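Local coordinates for Rik1-associated factor 1 (Schizosaccharomyces pombe, PDB 4O9D), which contributes, as a subunit of the Clr4 methyltransferase complex that ubiquitylates and methylates histone H3, to heterochromatin formation, this piece being the protein's beta-propeller domain, at residues C148-G151 against Y152-L156; S157-N160 against S161-E164; V226-N230 against T231-A235; Y262-T265 against R266-K269. All blocks are in the same frame, centred on the assembly; numbering follows the deposited sequence.

Contact 1 of 4, residues C148-G151 against Y152-L156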
# COMPACT_ATOMS: atom_id res chain seq x y z
N CYS A 148 8.57 10.72 3.16
CA CYS A 148 9.27 11.33 2.04
C CYS A 148 10.66 10.75 1.85
O CYS A 148 11.34 10.39 2.82
CB CYS A 148 9.34 12.86 2.24
SG CYS A 148 10.26 13.71 0.93
N LYS A 149 11.09 10.67 0.60
CA LYS A 149 12.39 10.16 0.23
C LYS A 149 13.52 10.97 0.87
O LYS A 149 14.62 10.44 1.08
CB LYS A 149 12.53 10.15 -1.30
CG LYS A 149 13.70 9.34 -1.84
CD LYS A 149 13.61 9.16 -3.36
CE LYS A 149 14.84 8.43 -3.90
NZ LYS A 149 14.67 8.03 -5.34
N ASN A 150 13.27 12.24 1.20
CA ASN A 150 14.31 13.08 1.79
C ASN A 150 14.64 12.68 3.22
O ASN A 150 15.54 13.24 3.83
CB ASN A 150 13.95 14.58 1.73
CG ASN A 150 12.76 14.94 2.59
OD1 ASN A 150 12.21 14.09 3.26
ND2 ASN A 150 12.36 16.22 2.57
N GLY A 151 13.91 11.71 3.77
CA GLY A 151 14.17 11.24 5.12
C GLY A 151 13.24 11.82 6.18
O GLY A 151 13.22 11.35 7.32
N TYR A 152 12.46 12.83 5.82
CA TYR A 152 11.42 13.35 6.72
C TYR A 152 10.08 12.61 6.59
O TYR A 152 9.70 12.22 5.49
CB TYR A 152 11.13 14.83 6.37
CG TYR A 152 12.22 15.78 6.83
CD1 TYR A 152 13.50 15.70 6.30
CD2 TYR A 152 11.96 16.75 7.80
CE1 TYR A 152 14.52 16.58 6.71
CE2 TYR A 152 12.97 17.62 8.23
CZ TYR A 152 14.25 17.52 7.68
OH TYR A 152 15.25 18.37 8.11
N GLY A 153 9.37 12.48 7.71
CA GLY A 153 7.91 12.33 7.69
C GLY A 153 7.24 13.70 7.91
O GLY A 153 7.82 14.62 8.50
N TYR A 154 6.01 13.85 7.43
CA TYR A 154 5.22 15.05 7.71
C TYR A 154 3.82 14.63 8.21
O TYR A 154 3.32 13.56 7.84
CB TYR A 154 5.10 15.89 6.45
CG TYR A 154 6.42 16.25 5.80
CD1 TYR A 154 7.11 17.40 6.18
CD2 TYR A 154 6.96 15.46 4.79
CE1 TYR A 154 8.32 17.75 5.58
CE2 TYR A 154 8.15 15.80 4.19
CZ TYR A 154 8.83 16.96 4.59
OH TYR A 154 10.02 17.30 4.00
N LEU A 155 3.25 15.44 9.11
CA LEU A 155 1.86 15.30 9.51
C LEU A 155 1.09 16.53 9.01
O LEU A 155 1.47 17.67 9.31
CB LEU A 155 1.72 15.19 11.04
CG LEU A 155 2.31 13.96 11.76
CD1 LEU A 155 2.12 14.15 13.27
CD2 LEU A 155 1.67 12.64 11.26
N LEU A 156 0.01 16.30 8.27
CA LEU A 156 -0.77 17.40 7.68
C LEU A 156 -2.23 17.35 8.09
O LEU A 156 -2.83 16.29 8.06
CB LEU A 156 -0.71 17.31 6.16
CG LEU A 156 0.68 17.33 5.52
CD1 LEU A 156 0.59 17.15 4.01
CD2 LEU A 156 1.39 18.62 5.88
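C148 and Y152 face each other across a tight reversal in which C148 to G151 make a type I turn closed by G151 N to C148 O. One residue further on, the C148 amide donates to Y152 O at 3.0 Å. G151, with a positive phi, turns the chain back toward the next strand. The N150 side chain bridges the bend. Its first torsion (chi1 66°) sets CG between its own backbone N and carbonyl carbon, which turns the amide back over the following residues. OD1 accepts the Y152 amide at 2.9 Å, closing an Asx turn; the donor sits above the carbonyl plane, 40° out of it. The same oxygen lies 3.4 Å from Y152 CB, where the tyrosine ring departs. This is the hairpin between strands 144-148 and 153-158, the second and third strands of one four-stranded propeller blade. At the other end of the amide, ND2 gives a nearly straight bond (171°) to Y154 OH, 2.9 Å away and lying in the amide plane. ND2 also bonds to T130 OG1, so both ends of this side chain are fixed. Y154 reaches back from the strand and comes toward N150 from the opposite direction, with ND2 at the ring edge, near its plane, and C148 CB lies against the ring edge, 3.7 Å from CE2. F126 packs edge-to-face with the same ring. Within the turn, C148 SG accepts the backbone N of N150 at 3.4 Å.

Contact 2 of 4, residues S157-N160 against S161-E164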
# COMPACT_ATOMS: atom_id res chain seq x y z
N SER A 157 -2.81 18.49 8.47
CA SER A 157 -4.26 18.52 8.67
C SER A 157 -4.93 19.33 7.58
O SER A 157 -4.30 20.18 6.94
CB SER A 157 -4.63 19.05 10.06
OG SER A 157 -4.54 20.45 10.12
N THR A 158 -6.21 19.03 7.33
CA THR A 158 -6.93 19.67 6.22
C THR A 158 -8.29 20.17 6.66
O THR A 158 -8.94 19.53 7.48
CB THR A 158 -7.14 18.68 5.01
OG1 THR A 158 -7.95 17.56 5.42
CG2 THR A 158 -5.81 18.17 4.49
N ASP A 159 -8.73 21.30 6.12
CA ASP A 159 -10.09 21.78 6.40
C ASP A 159 -11.13 20.73 6.04
O ASP A 159 -11.12 20.19 4.94
CB ASP A 159 -10.39 23.06 5.62
CG ASP A 159 -11.67 23.73 6.11
OD1 ASP A 159 -12.77 23.25 5.74
OD2 ASP A 159 -11.57 24.70 6.89
N ASN A 160 -12.05 20.46 6.96
CA ASN A 160 -13.05 19.40 6.79
C ASN A 160 -14.01 19.65 5.63
O ASN A 160 -14.53 18.71 5.03
CB ASN A 160 -13.88 19.23 8.06
CG ASN A 160 -13.10 18.57 9.18
OD1 ASN A 160 -11.91 18.31 9.06
ND2 ASN A 160 -13.79 18.31 10.30
N SER A 161 -14.27 20.91 5.33
CA SER A 161 -15.23 21.23 4.30
C SER A 161 -14.59 21.76 3.01
O SER A 161 -15.19 21.62 1.94
CB SER A 161 -16.26 22.23 4.83
OG SER A 161 -15.68 23.50 4.99
N THR A 162 -13.39 22.36 3.09
CA THR A 162 -12.77 22.92 1.88
C THR A 162 -11.59 22.11 1.31
O THR A 162 -11.25 22.24 0.13
CB THR A 162 -12.25 24.38 2.10
OG1 THR A 162 -11.02 24.35 2.83
CG2 THR A 162 -13.29 25.27 2.83
N GLY A 163 -10.93 21.31 2.14
CA GLY A 163 -9.81 20.50 1.65
C GLY A 163 -8.47 21.21 1.74
O GLY A 163 -7.41 20.61 1.51
N GLU A 164 -8.50 22.49 2.10
CA GLU A 164 -7.25 23.25 2.18
C GLU A 164 -6.35 22.71 3.30
O GLU A 164 -6.83 22.39 4.39
CB GLU A 164 -7.55 24.75 2.41
CG GLU A 164 -6.31 25.59 2.65
CD GLU A 164 -6.60 27.09 2.56
OE1 GLU A 164 -7.80 27.46 2.57
OE2 GLU A 164 -5.64 27.89 2.47
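D159 carries its CG opposite the backbone N (chi1 -168°), which swings the carboxylate forward over the amides of S161 and T162. OD1 does all the gripping. It takes S161 N at 2.8 Å and T162 N at 2.9 Å, both arriving on its anti side and somewhat out of the carboxylate plane. A third donor, the S161 hydroxyl, reaches the same oxygen nearly in line with its C-O bond, OG standing 3.0 Å off. Three donors on one oxygen should restrain the carboxylate and probably favour its ionised form. T162 comes in against the stem of the aspartate, its OG1 3.1 Å from D159 CB, and that hydroxyl also accepts the E164 amide in an ST turn. The backbone closes the loop at two levels: G163 N donates to D159 O, and D159 N to E164 O at 2.8 Å. T158 turns its own hydroxyl elsewhere, to Y105 OH. D159 therefore forms an Asx turn in the hairpin joining strands 153-158 and 165-171; just past the third strand of the blade, ahead of a T-G-E sequence, it probably corresponds to the aspartate of a WD repeat.

Contact 3 of 4, residues V226-N230 against T231-A235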
# COMPACT_ATOMS: atom_id res chain seq x y z
N VAL A 226 10.13 9.38 19.54
CA VAL A 226 9.97 8.63 20.78
C VAL A 226 11.06 7.56 20.95
O VAL A 226 11.69 7.51 22.00
CB VAL A 226 8.55 8.02 20.88
CG1 VAL A 226 8.47 6.98 21.99
CG2 VAL A 226 7.51 9.14 21.05
N GLN A 227 11.29 6.73 19.93
CA GLN A 227 12.27 5.65 20.04
C GLN A 227 12.65 5.04 18.68
O GLN A 227 11.90 5.13 17.69
CB GLN A 227 11.72 4.54 20.94
CG GLN A 227 10.69 3.67 20.25
CD GLN A 227 10.09 2.58 21.14
OE1 GLN A 227 9.80 2.81 22.31
NE2 GLN A 227 9.87 1.39 20.57
N LYS A 228 13.84 4.45 18.62
CA LYS A 228 14.16 3.50 17.55
C LYS A 228 13.72 2.11 18.04
O LYS A 228 14.01 1.71 19.18
CB LYS A 228 15.66 3.53 17.26
CG LYS A 228 16.12 2.68 16.07
CD LYS A 228 17.67 2.59 16.05
CE LYS A 228 18.20 2.31 14.63
NZ LYS A 228 19.71 2.24 14.57
N PHE A 229 13.00 1.36 17.20
CA PHE A 229 12.69 -0.02 17.55
C PHE A 229 13.99 -0.83 17.54
O PHE A 229 14.90 -0.54 16.76
CB PHE A 229 11.68 -0.62 16.57
CG PHE A 229 10.28 -0.09 16.74
CD1 PHE A 229 9.42 -0.68 17.65
CD2 PHE A 229 9.84 0.99 16.00
CE1 PHE A 229 8.12 -0.20 17.81
CE2 PHE A 229 8.55 1.45 16.15
CZ PHE A 229 7.68 0.86 17.06
N ASN A 230 14.07 -1.84 18.39
CA ASN A 230 15.34 -2.56 18.57
C ASN A 230 15.56 -3.60 17.46
O ASN A 230 15.27 -4.76 17.64
CB ASN A 230 15.39 -3.22 19.95
CG ASN A 230 16.75 -3.84 20.27
OD1 ASN A 230 17.78 -3.42 19.76
ND2 ASN A 230 16.73 -4.87 21.10
N THR A 231 16.06 -3.15 16.30
CA THR A 231 16.53 -4.05 15.24
C THR A 231 17.86 -3.51 14.75
O THR A 231 18.20 -2.37 15.03
CB THR A 231 15.61 -4.06 14.00
OG1 THR A 231 15.79 -2.85 13.23
CG2 THR A 231 14.14 -4.18 14.41
N ALA A 232 18.59 -4.31 14.00
CA ALA A 232 19.75 -3.80 13.28
C ALA A 232 19.31 -2.75 12.26
O ALA A 232 18.10 -2.64 11.97
CB ALA A 232 20.44 -4.96 12.55
N ASP A 233 20.28 -2.01 11.69
CA ASP A 233 19.97 -1.12 10.57
C ASP A 233 19.81 -1.96 9.31
O ASP A 233 20.76 -2.60 8.86
CB ASP A 233 21.04 -0.04 10.37
CG ASP A 233 20.78 1.22 11.23
OD1 ASP A 233 20.17 1.08 12.32
OD2 ASP A 233 21.17 2.33 10.80
N GLU A 234 18.57 -1.97 8.79
CA GLU A 234 18.14 -2.86 7.71
C GLU A 234 17.08 -2.06 6.93
O GLU A 234 16.45 -1.17 7.48
CB GLU A 234 17.50 -4.15 8.28
CG GLU A 234 18.43 -4.96 9.21
CD GLU A 234 17.71 -6.05 10.02
OE1 GLU A 234 16.46 -6.11 10.05
OE2 GLU A 234 18.43 -6.83 10.65
N ALA A 235 16.92 -2.39 5.65
CA ALA A 235 15.99 -1.67 4.78
C ALA A 235 14.59 -2.24 4.95
O ALA A 235 14.30 -3.35 4.49
CB ALA A 235 16.43 -1.78 3.33
O HOH W 1 15.18 -0.00 13.92
O HOH W 2 18.86 -1.40 18.25
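Past strand 224-228 the chain kinks at N230, the centre of an inverse gamma turn in which T231 N bonds to F229 O at 2.9 Å, bent to 133°. The turn starts the connection from the outermost strand of one propeller blade to strand 235-241, the first of the next. A salt bridge spans it. K228 stretches out with CG trans to the backbone N (chi1 -174°) and the rest of the chain extended, and D233 meets it roughly at a right angle. D233 OD1 receives K228 NZ at 2.6 Å on its syn lone pair, the side of the other oxygen. OD2 is taken by Y181 OH and K179 NZ, so the carboxylate has two lysines and a tyrosine around it, which probably keeps it ionised. The bridge ties K228, at the end of the strand, to the linker at the protein surface. Between these residues the T231 hydroxyl, OG1, donates to A232 O at 2.6 Å. Two waters stitch the turn together. One joins N230 OD1 to T231 O, the second of these bonds being weak; the other donates to both F229 O, at 2.9 Å, and T231 OG1, at 3.0 Å.

Contact 4 of 4, residues Y262-T265 against R266-K269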
# COMPACT_ATOMS: atom_id res chain seq x y z
N TYR A 262 7.52 -8.93 14.56
CA TYR A 262 6.19 -8.76 15.12
C TYR A 262 6.33 -7.80 16.29
O TYR A 262 7.16 -8.04 17.18
CB TYR A 262 5.54 -10.09 15.59
CG TYR A 262 4.21 -9.79 16.26
CD1 TYR A 262 3.08 -9.55 15.49
CD2 TYR A 262 4.12 -9.63 17.64
CE1 TYR A 262 1.86 -9.20 16.09
CE2 TYR A 262 2.90 -9.28 18.25
CZ TYR A 262 1.78 -9.08 17.47
OH TYR A 262 0.57 -8.74 18.04
N LEU A 263 5.57 -6.71 16.28
CA LEU A 263 5.70 -5.68 17.30
C LEU A 263 4.39 -5.47 18.03
O LEU A 263 3.34 -5.35 17.41
CB LEU A 263 6.17 -4.35 16.67
CG LEU A 263 7.53 -4.39 15.96
CD1 LEU A 263 7.39 -4.52 14.45
CD2 LEU A 263 8.33 -3.13 16.33
N ASP A 264 4.46 -5.39 19.36
CA ASP A 264 3.28 -5.25 20.20
C ASP A 264 2.95 -3.77 20.38
O ASP A 264 3.84 -2.96 20.61
CB ASP A 264 3.54 -5.90 21.56
CG ASP A 264 2.36 -5.77 22.50
OD1 ASP A 264 1.47 -6.64 22.43
OD2 ASP A 264 2.33 -4.81 23.32
N THR A 265 1.66 -3.44 20.29
CA THR A 265 1.19 -2.06 20.37
C THR A 265 1.01 -1.49 21.81
O THR A 265 0.67 -0.33 21.98
CB THR A 265 -0.11 -1.93 19.55
OG1 THR A 265 0.22 -1.85 18.15
CG2 THR A 265 -0.87 -0.70 19.91
N ARG A 266 1.22 -2.29 22.85
CA ARG A 266 1.15 -1.76 24.22
C ARG A 266 2.55 -1.33 24.64
O ARG A 266 2.78 -0.18 25.02
CB ARG A 266 0.60 -2.82 25.20
CG ARG A 266 -0.86 -3.17 24.98
CD ARG A 266 -1.21 -4.50 25.63
NE ARG A 266 -0.53 -5.59 24.95
CZ ARG A 266 -0.25 -6.78 25.50
NH1 ARG A 266 -0.59 -7.04 26.76
NH2 ARG A 266 0.38 -7.70 24.77
N MET A 267 3.47 -2.28 24.53
CA MET A 267 4.87 -2.05 24.87
C MET A 267 5.61 -1.28 23.76
O MET A 267 6.64 -0.69 24.01
CB MET A 267 5.56 -3.40 25.09
CG MET A 267 4.82 -4.35 26.04
SD MET A 267 4.50 -3.59 27.65
CE MET A 267 6.08 -3.86 28.46
N TYR A 268 5.07 -1.27 22.54
CA TYR A 268 5.84 -0.88 21.36
C TYR A 268 7.23 -1.48 21.46
O TYR A 268 8.23 -0.77 21.56
CB TYR A 268 5.92 0.63 21.18
CG TYR A 268 4.61 1.19 20.68
CD1 TYR A 268 4.22 0.98 19.37
CD2 TYR A 268 3.76 1.88 21.53
CE1 TYR A 268 3.01 1.47 18.90
CE2 TYR A 268 2.55 2.36 21.08
CZ TYR A 268 2.18 2.16 19.77
OH TYR A 268 0.98 2.64 19.32
N LYS A 269 7.27 -2.80 21.45
CA LYS A 269 8.50 -3.54 21.56
C LYS A 269 8.49 -4.66 20.51
O LYS A 269 7.41 -5.16 20.15
CB LYS A 269 8.58 -4.13 22.96
CG LYS A 269 9.70 -5.13 23.20
CD LYS A 269 10.16 -5.07 24.65
CE LYS A 269 10.53 -6.44 25.20
NZ LYS A 269 10.05 -6.62 26.61
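D264 and R266 meet slantwise, the carboxylate and guanidinium planes turned 64° apart. The arginine offers its edge: NH2 donates to D264 OD1 at 2.8 Å with the oxygen close to the guanidinium plane, although NH2 approaches from above the carboxylate plane. NE adds a weak bond to the same oxygen. The arginine gets there by bending at its third torsion (chi3 -67°), which folds the guanidinium back over the aspartate. D264 OD2 serves the backbone instead. R266 N comes to it from above the carboxylate plane at 2.8 Å, making an Asx turn, and M267 N arrives nearly in line with the C-O bond at 3.0 Å. Y268 points the same way as T265 and lies alongside it, with T265 O over one ring face, 3.4 Å from Y268 CE2; the tyrosine hydroxyl bonds to S189 OG. Y268 and K269 both stand opposite D264 in a G1 bulge, and D264 N donates to K269 O at 3.1 Å. Strands 258-264 and 269-276 are joined here, with L263-D264 probably standing where a WD repeat has its Trp-Asp pair. Shared between a guanidinium and two amides, the buried D264 carboxylate is well compensated, which should favour its charged form and hold the turn's backbone to the strand end.

How the contacts relate
Along the chain the four contacts follow one another in number order without overlapping, all in an eight-bladed propeller. Contacts 1 and 2 belong to one blade: strand 153-158 runs from one to the other, and their centres lie about 20 Å apart. Contact 3 leaves the next blade at strand 224-228 and leads into the one holding contact 4, whose centre is about 13 Å away. These two touch, through a probable hydrogen bond from Q227 NE2 to Y268 O and packing of F229 on L263, so neighbouring blades are joined both by the chain itself and by non-covalent contacts. Contact 2 is the remote one, about 34 Å from contact 3 between centres.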